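Local structure of GDP-6-deoxy-D-mannose reductase (Pseudomonas aeruginosa, 6X3B) at residues Ala76-Ala81 against Ala231-Leu236; Ser117-Tyr122 against Arg172-Arg177; Ile216-Asp221 against Gln253-Leu258. The protein binds NADPH and probably reduces GDP-4-dehydro-6-deoxy-D-mannose to GDP-D-rhamnose, a sugar donor for bacterial O-antigen synthesis. All coordinates share one frame; numbering follows the deposited sequence.

Interaction 1: residues Ala76-Ala81 against Ala231-Leu236. With NDP (NADPH dihydro-nicotinamide-adenine-dinucleotide phosphate), chain E.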
loop_
_atom_site.group_PDB
_atom_site.type_symbol
_atom_site.label_atom_id
_atom_site.label_comp_id
_atom_site.label_asym_id
_atom_site.label_seq_id
_atom_site.Cartn_x
_atom_site.Cartn_y
_atom_site.Cartn_z
ATOM N N ALA A 76 -0.240 23.297 -8.014
ATOM C CA ALA A 76 -0.673 21.918 -8.187
ATOM C C ALA A 76 0.456 21.133 -8.826
ATOM O O ALA A 76 1.259 21.674 -9.584
ATOM C CB ALA A 76 -1.932 21.822 -9.064
ATOM N N VAL A 77 0.489 19.845 -8.524
ATOM C CA VAL A 77 1.484 18.925 -9.045
ATOM C C VAL A 77 0.737 17.712 -9.573
ATOM O O VAL A 77 -0.183 17.224 -8.913
ATOM C CB VAL A 77 2.491 18.529 -7.950
ATOM C CG1 VAL A 77 3.476 17.480 -8.463
ATOM C CG2 VAL A 77 3.243 19.782 -7.480
ATOM N N ILE A 78 1.087 17.260 -10.777
ATOM C CA ILE A 78 0.661 15.956 -11.284
ATOM C C ILE A 78 1.903 15.091 -11.357
ATOM O O ILE A 78 2.891 15.462 -12.009
ATOM C CB ILE A 78 -0.023 16.041 -12.654
ATOM C CG1 ILE A 78 -1.258 16.935 -12.593
ATOM C CG2 ILE A 78 -0.442 14.621 -13.126
ATOM C CD1 ILE A 78 -1.939 17.038 -13.924
ATOM N N HIS A 79 1.874 13.958 -10.663
ATOM C CA HIS A 79 3.048 13.116 -10.519
ATOM C C HIS A 79 2.825 11.899 -11.410
ATOM O O HIS A 79 2.086 10.982 -11.043
ATOM C CB HIS A 79 3.262 12.740 -9.047
ATOM C CG HIS A 79 4.404 11.794 -8.818
ATOM N ND1 HIS A 79 5.582 11.848 -9.540
ATOM C CD2 HIS A 79 4.537 10.757 -7.954
ATOM C CE1 HIS A 79 6.395 10.894 -9.115
ATOM N NE2 HIS A 79 5.786 10.214 -8.155
ATOM N N LEU A 80 3.450 11.918 -12.592
ATOM C CA LEU A 80 3.427 10.834 -13.560
ATOM C C LEU A 80 4.667 9.958 -13.513
ATOM O O LEU A 80 4.590 8.784 -13.882
ATOM C CB LEU A 80 3.310 11.394 -14.988
ATOM C CG LEU A 80 2.078 12.198 -15.402
ATOM C CD1 LEU A 80 2.349 12.990 -16.700
ATOM C CD2 LEU A 80 0.912 11.243 -15.603
ATOM N N ALA A 81 5.798 10.492 -13.067
ATOM C CA ALA A 81 7.086 9.848 -13.298
ATOM C C ALA A 81 7.240 8.553 -12.506
ATOM O O ALA A 81 6.814 8.447 -11.351
ATOM C CB ALA A 81 8.225 10.790 -12.929
ATOM N N ALA A 231 -9.345 14.155 -17.791
ATOM C CA ALA A 231 -9.782 13.728 -16.469
ATOM C C ALA A 231 -8.843 14.232 -15.387
ATOM O O ALA A 231 -9.303 14.646 -14.325
ATOM C CB ALA A 231 -9.892 12.198 -16.426
ATOM N N TYR A 232 -7.511 14.195 -15.623
ATOM C CA TYR A 232 -6.575 14.656 -14.589
ATOM C C TYR A 232 -6.738 16.145 -14.323
ATOM O O TYR A 232 -6.696 16.595 -13.166
ATOM C CB TYR A 232 -5.113 14.381 -14.984
ATOM C CG TYR A 232 -4.737 12.922 -15.134
ATOM C CD1 TYR A 232 -5.588 11.903 -14.698
ATOM C CD2 TYR A 232 -3.529 12.572 -15.730
ATOM C CE1 TYR A 232 -5.242 10.555 -14.867
ATOM C CE2 TYR A 232 -3.157 11.243 -15.899
ATOM C CZ TYR A 232 -4.012 10.233 -15.466
ATOM O OH TYR A 232 -3.670 8.902 -15.622
ATOM N N LEU A 233 -6.895 16.936 -15.385
ATOM C CA LEU A 233 -7.051 18.382 -15.198
ATOM C C LEU A 233 -8.373 18.716 -14.508
ATOM O O LEU A 233 -8.443 19.661 -13.704
ATOM C CB LEU A 233 -6.952 19.089 -16.551
ATOM C CG LEU A 233 -5.574 18.989 -17.234
ATOM C CD1 LEU A 233 -5.610 19.684 -18.599
ATOM C CD2 LEU A 233 -4.456 19.577 -16.352
ATOM N N ARG A 234 -9.439 17.977 -14.824
ATOM C CA ARG A 234 -10.716 18.221 -14.139
ATOM C C ARG A 234 -10.664 17.776 -12.681
ATOM O O ARG A 234 -11.327 18.374 -11.818
ATOM C CB ARG A 234 -11.848 17.514 -14.874
ATOM C CG ARG A 234 -12.051 18.048 -16.289
ATOM C CD ARG A 234 -13.402 17.677 -16.830
ATOM N NE ARG A 234 -14.417 18.560 -16.291
ATOM C CZ ARG A 234 -14.763 19.717 -16.839
ATOM N NH1 ARG A 234 -14.170 20.125 -17.953
ATOM N NH2 ARG A 234 -15.693 20.470 -16.263
ATOM N N LEU A 235 -9.852 16.760 -12.384
ATOM C CA LEU A 235 -9.626 16.394 -10.993
ATOM C C LEU A 235 -8.918 17.515 -10.242
ATOM O O LEU A 235 -9.293 17.844 -9.105
ATOM C CB LEU A 235 -8.832 15.088 -10.919
ATOM C CG LEU A 235 -9.679 13.835 -11.126
ATOM C CD1 LEU A 235 -8.785 12.586 -11.228
ATOM C CD2 LEU A 235 -10.684 13.706 -9.994
ATOM N N LEU A 236 -7.873 18.104 -10.852
ATOM C CA LEU A 236 -7.216 19.255 -10.236
ATOM C C LEU A 236 -8.221 20.363 -9.956
ATOM O O LEU A 236 -8.142 21.033 -8.921
ATOM C CB LEU A 236 -6.117 19.807 -11.143
ATOM C CG LEU A 236 -4.912 18.909 -11.439
ATOM C CD1 LEU A 236 -3.915 19.692 -12.299
ATOM C CD2 LEU A 236 -4.240 18.476 -10.143
HETATM P PA NDP E . 6.613 6.318 -19.144
HETATM O O1A NDP E . 7.376 5.127 -18.670
HETATM O O2A NDP E . 6.375 6.476 -20.608
HETATM O O5B NDP E . 7.294 7.650 -18.572
HETATM C C5B NDP E . 7.909 7.617 -17.261
HETATM C C4B NDP E . 8.488 8.975 -16.956
HETATM O O4B NDP E . 9.084 8.956 -15.633
HETATM C C3B NDP E . 9.589 9.467 -17.908
HETATM O O3B NDP E . 9.431 10.850 -18.198
HETATM C C2B NDP E . 10.865 9.182 -17.126
HETATM O O2B NDP E . 11.897 10.093 -17.501
HETATM C C1B NDP E . 10.395 9.462 -15.706
HETATM N N9A NDP E . 11.205 8.821 -14.679
HETATM C C8A NDP E . 11.416 7.475 -14.516
HETATM N N7A NDP E . 12.198 7.191 -13.506
HETATM C C5A NDP E . 12.527 8.427 -12.969
HETATM C C6A NDP E . 13.331 8.806 -11.879
HETATM N N6A NDP E . 13.961 7.907 -11.127
HETATM N N1A NDP E . 13.456 10.126 -11.607
HETATM C C2A NDP E . 12.806 10.995 -12.392
HETATM N N3A NDP E . 12.023 10.758 -13.441
HETATM C C4A NDP E . 11.922 9.441 -13.684
HETATM O O3 NDP E . 5.196 6.355 -18.399
HETATM P PN NDP E . 3.729 6.655 -18.965
HETATM O O1N NDP E . 3.693 8.060 -19.466
HETATM O O2N NDP E . 3.346 5.558 -19.899
HETATM O O5D NDP E . 2.851 6.544 -17.629
HETATM C C5D NDP E . 2.549 7.753 -16.891
HETATM C C4D NDP E . 1.896 7.379 -15.583
HETATM O O4D NDP E . 0.654 6.681 -15.858
HETATM C C3D NDP E . 2.713 6.452 -14.672
HETATM O O3D NDP E . 2.558 6.809 -13.306
HETATM C C2D NDP E . 2.110 5.085 -14.988
HETATM O O2D NDP E . 2.276 4.151 -13.933
HETATM C C1D NDP E . 0.643 5.434 -15.208
HETATM N N1N NDP E . -0.055 4.445 -16.082
HETATM C C2N NDP E . 0.195 4.390 -17.426
HETATM C C3N NDP E . -0.542 3.599 -18.264
HETATM C C7N NDP E . -0.050 3.395 -19.645
HETATM O O7N NDP E . -0.646 2.620 -20.400
HETATM N N7N NDP E . 1.029 4.061 -20.032
HETATM C C4N NDP E . -1.797 2.989 -17.740
HETATM C C5N NDP E . -1.932 3.068 -16.277
HETATM C C6N NDP E . -0.965 3.568 -15.544
HETATM P P2B NDP E . 13.150 9.320 -18.163
HETATM O O1X NDP E . 14.159 10.395 -18.505
HETATM O O2X NDP E . 13.678 8.351 -17.126
HETATM O O3X NDP E . 12.630 8.610 -19.395
#
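The ring of Y232 is the flat group here. L80 approaches it obliquely, with L80 CD2 4.1 Å from Y232 CE2. The Y232 side chain also touches L121 and I123 of strand 119-123 and A176, P178 and H181 of strand 172-182. The contact joins a strand and a helix of the Rossmann fold of this epimerase/dehydratase family member: helix 225-238 packs on one side of the parallel part of the central sheet. The strand 76-79 and the helix segment 231-236 run roughly antiparallel, with an angle of 146° between them. Their axes come within 10.2 Å.

No hydrogen bond joins the two segments, and every residue that touches is buried. I78 carries the middle of the contact. Its CG1 lies anti to the carbonyl carbon (chi1 -59°), which sends CD1 out toward the helix. There I78 CD1 meets L236 CD1 at 3.7 Å, and the two side chains cross at a slant. I78 CD1 also touches Y232 CB and L233 CD2, both at 4.3 Å, so it meets three residues on two successive turns of the helix. Near the start of the strand, A76 CB rests against L236 CD2 at 4.2 Å. L25 of strand 23-28 also packs on A76, I78 and L236, so the helix spans neighbouring strands.

L80 links this apolar layer to the cofactor. L80 CD2, the methyl that touches Y232, also lies 4.0 Å from C4D of the nicotinamide ribose of NADPH. Its backbone faces the same sugar: the ribose hydroxyl O3D donates a hydrogen bond to L80 O, 2.9 Å away.

Interaction 2: residues Ser117-Tyr122 against Arg172-Arg177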
loop_
_atom_site.group_PDB
_atom_site.type_symbol
_atom_site.label_atom_id
_atom_site.label_comp_id
_atom_site.label_asym_id
_atom_site.label_seq_id
_atom_site.Cartn_x
_atom_site.Cartn_y
_atom_site.Cartn_z
ATOM N N SER A 117 2.092 23.660 -0.523
ATOM C CA SER A 117 0.968 23.183 0.275
ATOM C C SER A 117 -0.295 23.118 -0.568
ATOM O O SER A 117 -1.404 23.187 -0.027
ATOM C CB SER A 117 0.745 24.062 1.522
ATOM O OG SER A 117 0.409 25.388 1.147
ATOM N N GLY A 118 -0.146 22.959 -1.887
ATOM C CA GLY A 118 -1.261 22.929 -2.823
ATOM C C GLY A 118 -1.791 21.539 -3.141
ATOM O O GLY A 118 -1.841 20.648 -2.287
ATOM N N THR A 119 -2.231 21.362 -4.383
ATOM C CA THR A 119 -2.896 20.133 -4.798
ATOM C C THR A 119 -1.881 19.155 -5.389
ATOM O O THR A 119 -1.072 19.518 -6.244
ATOM C CB THR A 119 -4.006 20.448 -5.800
ATOM O OG1 THR A 119 -5.036 21.190 -5.126
ATOM C CG2 THR A 119 -4.615 19.161 -6.357
ATOM N N PHE A 120 -1.907 17.924 -4.908
ATOM C CA PHE A 120 -1.008 16.882 -5.383
ATOM C C PHE A 120 -1.861 15.760 -5.954
ATOM O O PHE A 120 -2.540 15.057 -5.203
ATOM C CB PHE A 120 -0.123 16.357 -4.252
ATOM C CG PHE A 120 1.006 15.480 -4.727
ATOM C CD1 PHE A 120 0.790 14.136 -4.991
ATOM C CD2 PHE A 120 2.276 16.007 -4.902
ATOM C CE1 PHE A 120 1.840 13.310 -5.434
ATOM C CE2 PHE A 120 3.344 15.191 -5.336
ATOM C CZ PHE A 120 3.125 13.863 -5.613
ATOM N N LEU A 121 -1.812 15.569 -7.273
ATOM C CA LEU A 121 -2.556 14.493 -7.912
ATOM C C LEU A 121 -1.574 13.360 -8.225
ATOM O O LEU A 121 -0.694 13.504 -9.083
ATOM C CB LEU A 121 -3.265 14.993 -9.167
ATOM C CG LEU A 121 -3.823 13.901 -10.087
ATOM C CD1 LEU A 121 -4.890 13.048 -9.354
ATOM C CD2 LEU A 121 -4.402 14.518 -11.364
ATOM N N TYR A 122 -1.719 12.246 -7.512
ATOM C CA TYR A 122 -0.883 11.077 -7.718
ATOM C C TYR A 122 -1.534 10.198 -8.775
ATOM O O TYR A 122 -2.729 9.899 -8.686
ATOM C CB TYR A 122 -0.697 10.285 -6.424
ATOM C CG TYR A 122 0.080 9.046 -6.704
ATOM C CD1 TYR A 122 1.421 9.134 -7.045
ATOM C CD2 TYR A 122 -0.540 7.797 -6.736
ATOM C CE1 TYR A 122 2.158 8.000 -7.350
ATOM C CE2 TYR A 122 0.183 6.655 -7.037
ATOM C CZ TYR A 122 1.533 6.773 -7.358
ATOM O OH TYR A 122 2.274 5.650 -7.663
ATOM N N ARG A 172 -4.190 19.184 -0.363
ATOM C CA ARG A 172 -5.254 18.596 -1.173
ATOM C C ARG A 172 -4.636 17.510 -2.051
ATOM O O ARG A 172 -4.034 17.801 -3.094
ATOM C CB ARG A 172 -5.932 19.671 -2.018
ATOM C CG ARG A 172 -7.029 19.150 -2.941
ATOM C CD ARG A 172 -7.951 20.287 -3.380
ATOM N NE ARG A 172 -8.928 19.892 -4.390
ATOM C CZ ARG A 172 -8.755 20.095 -5.693
ATOM N NH1 ARG A 172 -7.633 20.663 -6.127
ATOM N NH2 ARG A 172 -9.692 19.747 -6.559
ATOM N N VAL A 173 -4.778 16.252 -1.630
ATOM C CA VAL A 173 -4.221 15.104 -2.328
ATOM C C VAL A 173 -5.347 14.363 -3.023
ATOM O O VAL A 173 -6.381 14.059 -2.411
ATOM C CB VAL A 173 -3.470 14.165 -1.371
ATOM C CG1 VAL A 173 -3.005 12.933 -2.127
ATOM C CG2 VAL A 173 -2.306 14.913 -0.741
ATOM N N LEU A 174 -5.134 14.059 -4.294
ATOM C CA LEU A 174 -6.065 13.297 -5.099
ATOM C C LEU A 174 -5.328 12.114 -5.715
ATOM O O LEU A 174 -4.127 12.190 -6.009
ATOM C CB LEU A 174 -6.649 14.156 -6.219
ATOM C CG LEU A 174 -7.159 15.539 -5.801
ATOM C CD1 LEU A 174 -7.235 16.432 -7.042
ATOM C CD2 LEU A 174 -8.536 15.388 -5.159
ATOM N N VAL A 175 -6.057 11.022 -5.912
ATOM C CA VAL A 175 -5.513 9.826 -6.535
ATOM C C VAL A 175 -6.385 9.475 -7.732
ATOM O O VAL A 175 -7.616 9.405 -7.621
ATOM C CB VAL A 175 -5.431 8.648 -5.544
ATOM C CG1 VAL A 175 -5.143 7.367 -6.298
ATOM C CG2 VAL A 175 -4.339 8.901 -4.529
ATOM N N ALA A 176 -5.748 9.250 -8.872
ATOM C CA ALA A 176 -6.427 8.748 -10.048
ATOM C C ALA A 176 -5.930 7.342 -10.342
ATOM O O ALA A 176 -4.723 7.094 -10.282
ATOM C CB ALA A 176 -6.169 9.651 -11.253
ATOM N N ARG A 177 -6.852 6.433 -10.688
ATOM C CA ARG A 177 -6.528 5.069 -11.136
ATOM C C ARG A 177 -6.944 4.921 -12.594
ATOM O O ARG A 177 -8.074 4.503 -12.888
ATOM C CB ARG A 177 -7.214 4.001 -10.272
ATOM C CG ARG A 177 -6.690 3.959 -8.837
ATOM C CD ARG A 177 -7.532 3.049 -7.930
ATOM N NE ARG A 177 -6.906 2.906 -6.624
ATOM C CZ ARG A 177 -7.492 2.309 -5.589
ATOM N NH1 ARG A 177 -8.730 1.833 -5.718
ATOM N NH2 ARG A 177 -6.847 2.192 -4.432
HETATM O O HOH W 1 -3.789 22.312 -0.478
#
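T119 and R172 lie side by side at the start of two neighbouring parallel strands and point the same way. R172 NH1 donates to T119 OG1 at 2.8 Å, with 147° at the hydrogen. The hydroxyl oxygen sits at the edge of the guanidinium, close to its plane. R172 reaches it with CG anti to the backbone N (chi1 178°) and a chain extended to NE. L174, two residues on, lays CD1 over one face of the R172 guanidinium, 4.1 Å above the plane and toward its rim. L174 CD1 also meets T119 CG2 at 3.8 Å.

Behind these side chains is the parallel ladder of strands 119-123 and 172-182, part of the Rossmann sheet. F120 N bonds R172 O and L174 N bonds F120 O. Y122 N then bonds L174 O, and A176 N bonds Y122 O at 3.1 Å. At the N-terminal end of the pairing the R172 N to G118 O bond is long, at 3.4 Å, and weak. A water there donates to S117 O and accepts from R172 N.

The two sheet faces differ. On the face with T119 and R172, L121 CD1 rests on L174 CB at 3.8 Å and on A176 CB at 4.1 Å, under Y232 and L236 of helix 225-238. F120, Y122, V173 and V175 point to the other face, where helices 93-114 and 150-169 supply partners.

R172 NH1 also bonds L236 O and NH2 bonds G239 O, at and just past the C-terminal end of helix 225-238. The positive charge would probably be favoured by the carbonyls there, so one guanidinium ties sheet to helix.

Interaction 3: residues Ile216-Asp221 against Gln253-Leu258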
loop_
_atom_site.group_PDB
_atom_site.type_symbol
_atom_site.label_atom_id
_atom_site.label_comp_id
_atom_site.label_asym_id
_atom_site.label_seq_id
_atom_site.Cartn_x
_atom_site.Cartn_y
_atom_site.Cartn_z
ATOM N N ILE A 216 -6.061 -12.802 -27.288
ATOM C CA ILE A 216 -6.743 -11.564 -27.645
ATOM C C ILE A 216 -8.236 -11.653 -27.419
ATOM O O ILE A 216 -8.960 -10.698 -27.727
ATOM C CB ILE A 216 -6.452 -11.157 -29.102
ATOM C CG1 ILE A 216 -7.043 -12.189 -30.071
ATOM C CG2 ILE A 216 -4.960 -10.943 -29.312
ATOM C CD1 ILE A 216 -7.000 -11.759 -31.541
ATOM N N ASP A 217 -8.726 -12.772 -26.907
ATOM C CA ASP A 217 -10.150 -12.902 -26.623
ATOM C C ASP A 217 -10.449 -12.515 -25.179
ATOM O O ASP A 217 -11.071 -13.242 -24.411
ATOM C CB ASP A 217 -10.606 -14.317 -26.954
ATOM C CG ASP A 217 -10.524 -14.607 -28.449
ATOM O OD1 ASP A 217 -11.085 -13.816 -29.241
ATOM O OD2 ASP A 217 -9.868 -15.591 -28.842
ATOM N N VAL A 218 -9.950 -11.336 -24.807
ATOM C CA VAL A 218 -10.231 -10.707 -23.528
ATOM C C VAL A 218 -10.737 -9.302 -23.823
ATOM O O VAL A 218 -10.510 -8.751 -24.902
ATOM C CB VAL A 218 -8.989 -10.666 -22.610
ATOM C CG1 VAL A 218 -8.443 -12.076 -22.403
ATOM C CG2 VAL A 218 -7.911 -9.765 -23.186
ATOM N N SER A 219 -11.450 -8.727 -22.864
ATOM C CA SER A 219 -11.930 -7.358 -23.006
ATOM C C SER A 219 -11.266 -6.468 -21.960
ATOM O O SER A 219 -10.964 -6.914 -20.851
ATOM C CB SER A 219 -13.456 -7.302 -22.869
ATOM O OG SER A 219 -13.838 -7.406 -21.507
ATOM N N ARG A 220 -11.041 -5.198 -22.312
ATOM C CA ARG A 220 -10.443 -4.256 -21.384
ATOM C C ARG A 220 -11.141 -2.906 -21.533
ATOM O O ARG A 220 -11.852 -2.649 -22.503
ATOM C CB ARG A 220 -8.925 -4.108 -21.608
ATOM C CG ARG A 220 -8.095 -5.370 -21.303
ATOM C CD ARG A 220 -8.032 -5.638 -19.798
ATOM N NE ARG A 220 -7.141 -6.755 -19.455
ATOM C CZ ARG A 220 -7.543 -8.018 -19.337
ATOM N NH1 ARG A 220 -8.810 -8.331 -19.568
ATOM N NH2 ARG A 220 -6.678 -8.975 -19.012
ATOM N N ASP A 221 -10.923 -2.043 -20.556
ATOM C CA ASP A 221 -11.496 -0.699 -20.535
ATOM C C ASP A 221 -10.437 0.279 -21.051
ATOM O O ASP A 221 -9.430 0.505 -20.375
ATOM C CB ASP A 221 -11.923 -0.351 -19.111
ATOM C CG ASP A 221 -12.682 0.951 -19.021
ATOM O OD1 ASP A 221 -12.315 1.898 -19.769
ATOM O OD2 ASP A 221 -13.634 1.034 -18.184
ATOM N N GLN A 253 -13.956 -3.276 -24.376
ATOM C CA GLN A 253 -13.605 -3.544 -25.765
ATOM C C GLN A 253 -12.852 -4.860 -25.855
ATOM O O GLN A 253 -11.858 -5.056 -25.148
ATOM C CB GLN A 253 -12.734 -2.442 -26.352
ATOM C CG GLN A 253 -13.044 -1.082 -25.829
ATOM C CD GLN A 253 -13.908 -0.294 -26.776
ATOM O OE1 GLN A 253 -14.341 -0.799 -27.806
ATOM N NE2 GLN A 253 -14.174 0.951 -26.428
ATOM N N LYS A 254 -13.311 -5.742 -26.740
ATOM C CA LYS A 254 -12.582 -6.971 -27.034
ATOM C C LYS A 254 -11.350 -6.673 -27.880
ATOM O O LYS A 254 -11.438 -5.994 -28.910
ATOM C CB LYS A 254 -13.479 -7.962 -27.765
ATOM C CG LYS A 254 -14.662 -8.429 -26.947
ATOM C CD LYS A 254 -15.577 -9.308 -27.776
ATOM C CE LYS A 254 -17.024 -9.049 -27.413
ATOM N NZ LYS A 254 -17.893 -9.030 -28.625
ATOM N N ILE A 255 -10.197 -7.190 -27.448
ATOM C CA ILE A 255 -8.946 -6.938 -28.162
ATOM C C ILE A 255 -9.081 -7.291 -29.640
ATOM O O ILE A 255 -8.616 -6.550 -30.518
ATOM C CB ILE A 255 -7.791 -7.718 -27.506
ATOM C CG1 ILE A 255 -7.636 -7.337 -26.035
ATOM C CG2 ILE A 255 -6.501 -7.496 -28.272
ATOM C CD1 ILE A 255 -7.844 -5.864 -25.753
ATOM N N ARG A 256 -9.730 -8.420 -29.937
ATOM C CA ARG A 256 -9.845 -8.873 -31.320
ATOM C C ARG A 256 -10.639 -7.886 -32.169
ATOM O O ARG A 256 -10.286 -7.623 -33.329
ATOM C CB ARG A 256 -10.495 -10.259 -31.361
ATOM C CG ARG A 256 -10.813 -10.734 -32.764
ATOM C CD ARG A 256 -11.562 -12.044 -32.736
ATOM N NE ARG A 256 -10.807 -13.077 -32.037
ATOM C CZ ARG A 256 -9.807 -13.775 -32.571
ATOM N NH1 ARG A 256 -9.435 -13.564 -33.826
ATOM N NH2 ARG A 256 -9.182 -14.697 -31.848
ATOM N N GLU A 257 -11.723 -7.338 -31.612
ATOM C CA GLU A 257 -12.513 -6.350 -32.338
ATOM C C GLU A 257 -11.732 -5.062 -32.558
ATOM O O GLU A 257 -11.873 -4.424 -33.605
ATOM C CB GLU A 257 -13.821 -6.070 -31.599
ATOM C CG GLU A 257 -14.813 -7.235 -31.687
ATOM C CD GLU A 257 -16.108 -6.985 -30.925
ATOM O OE1 GLU A 257 -16.369 -5.825 -30.543
ATOM O OE2 GLU A 257 -16.864 -7.959 -30.709
ATOM N N LEU A 258 -10.899 -4.658 -31.593
ATOM C CA LEU A 258 -10.035 -3.505 -31.830
ATOM C C LEU A 258 -9.040 -3.778 -32.954
ATOM O O LEU A 258 -8.807 -2.910 -33.804
ATOM C CB LEU A 258 -9.298 -3.119 -30.552
ATOM C CG LEU A 258 -10.191 -2.640 -29.417
ATOM C CD1 LEU A 258 -9.373 -2.253 -28.197
ATOM C CD2 LEU A 258 -10.972 -1.452 -29.930
#
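R256 reaches across to I216 and D217 with its whole side chain. R256 CB lies 3.8 Å from I216 CD1, and CG stays beside the same methyl. The chain then bends at chi3 (-58°), which brings the guanidinium to I216 and D217. CD passes D217 OD1. R256 NE donates to D217 OD1 at 2.9 Å, a nearly straight bond (166°) that uses the syn lone pair of the oxygen. At CZ, I216 CD1 stands 3.5 Å from the plane of the R256 guanidinium, over its centre. NH1 also lies beside I216 CD1. R256 NH2 donates to D217 OD2 at 3.2 Å. It bonds D217 OD1 more weakly. The grip is a side-on salt bridge. Carboxylate and guanidinium planes are 25° apart, and D217 is the centre of an inverse gamma turn.

Deeper in, I255 takes over. I255 CG2 meets I216 CB at 3.8 Å, and I255 CG1 lies 3.8 Å from V218 CG2. I255 N donates to V218 O at 3.0 Å. R220 and Q253 form an antiparallel hydrogen-bonded pair, each backbone N bonding the other's O. S219 and K254 follow as a non-hydrogen-bonded pair, and S219 OG bonds E252. K254 holds the N-cap position, so the strand pairing runs straight into helix 255-266.

The contact joins strand 252-254 antiparallel to strand 219-224 and leads into helix 255-266. I255 packs inward on F222 and on V191 and I192 of helix 191-203, while L258 faces I306 and L310 of helix 306-320.

All three contacts reach one mixed sheet. Interactions 1 and 2 adjoin, with centres about 7 Å apart. Strands 76-79 and 119-123 are neighbours, and the backbone of V77 bonds those of T119 and L121. Along the chain, both segments of interaction 2 fall between those of interaction 1. Interaction 3 lies on the other side of the chain's centre, about 28 Å from interaction 1 and 31 Å from interaction 2, centre to centre. Its strand 219-224 pairs with strand 172-182 and leads directly into helix 225-238. Interactions 1 and 2 belong to the Rossmann core that binds NADPH. Interaction 3 lies in the part of the sheet that holds the antiparallel pair, with the R220 side chain about 11 Å from NADPH.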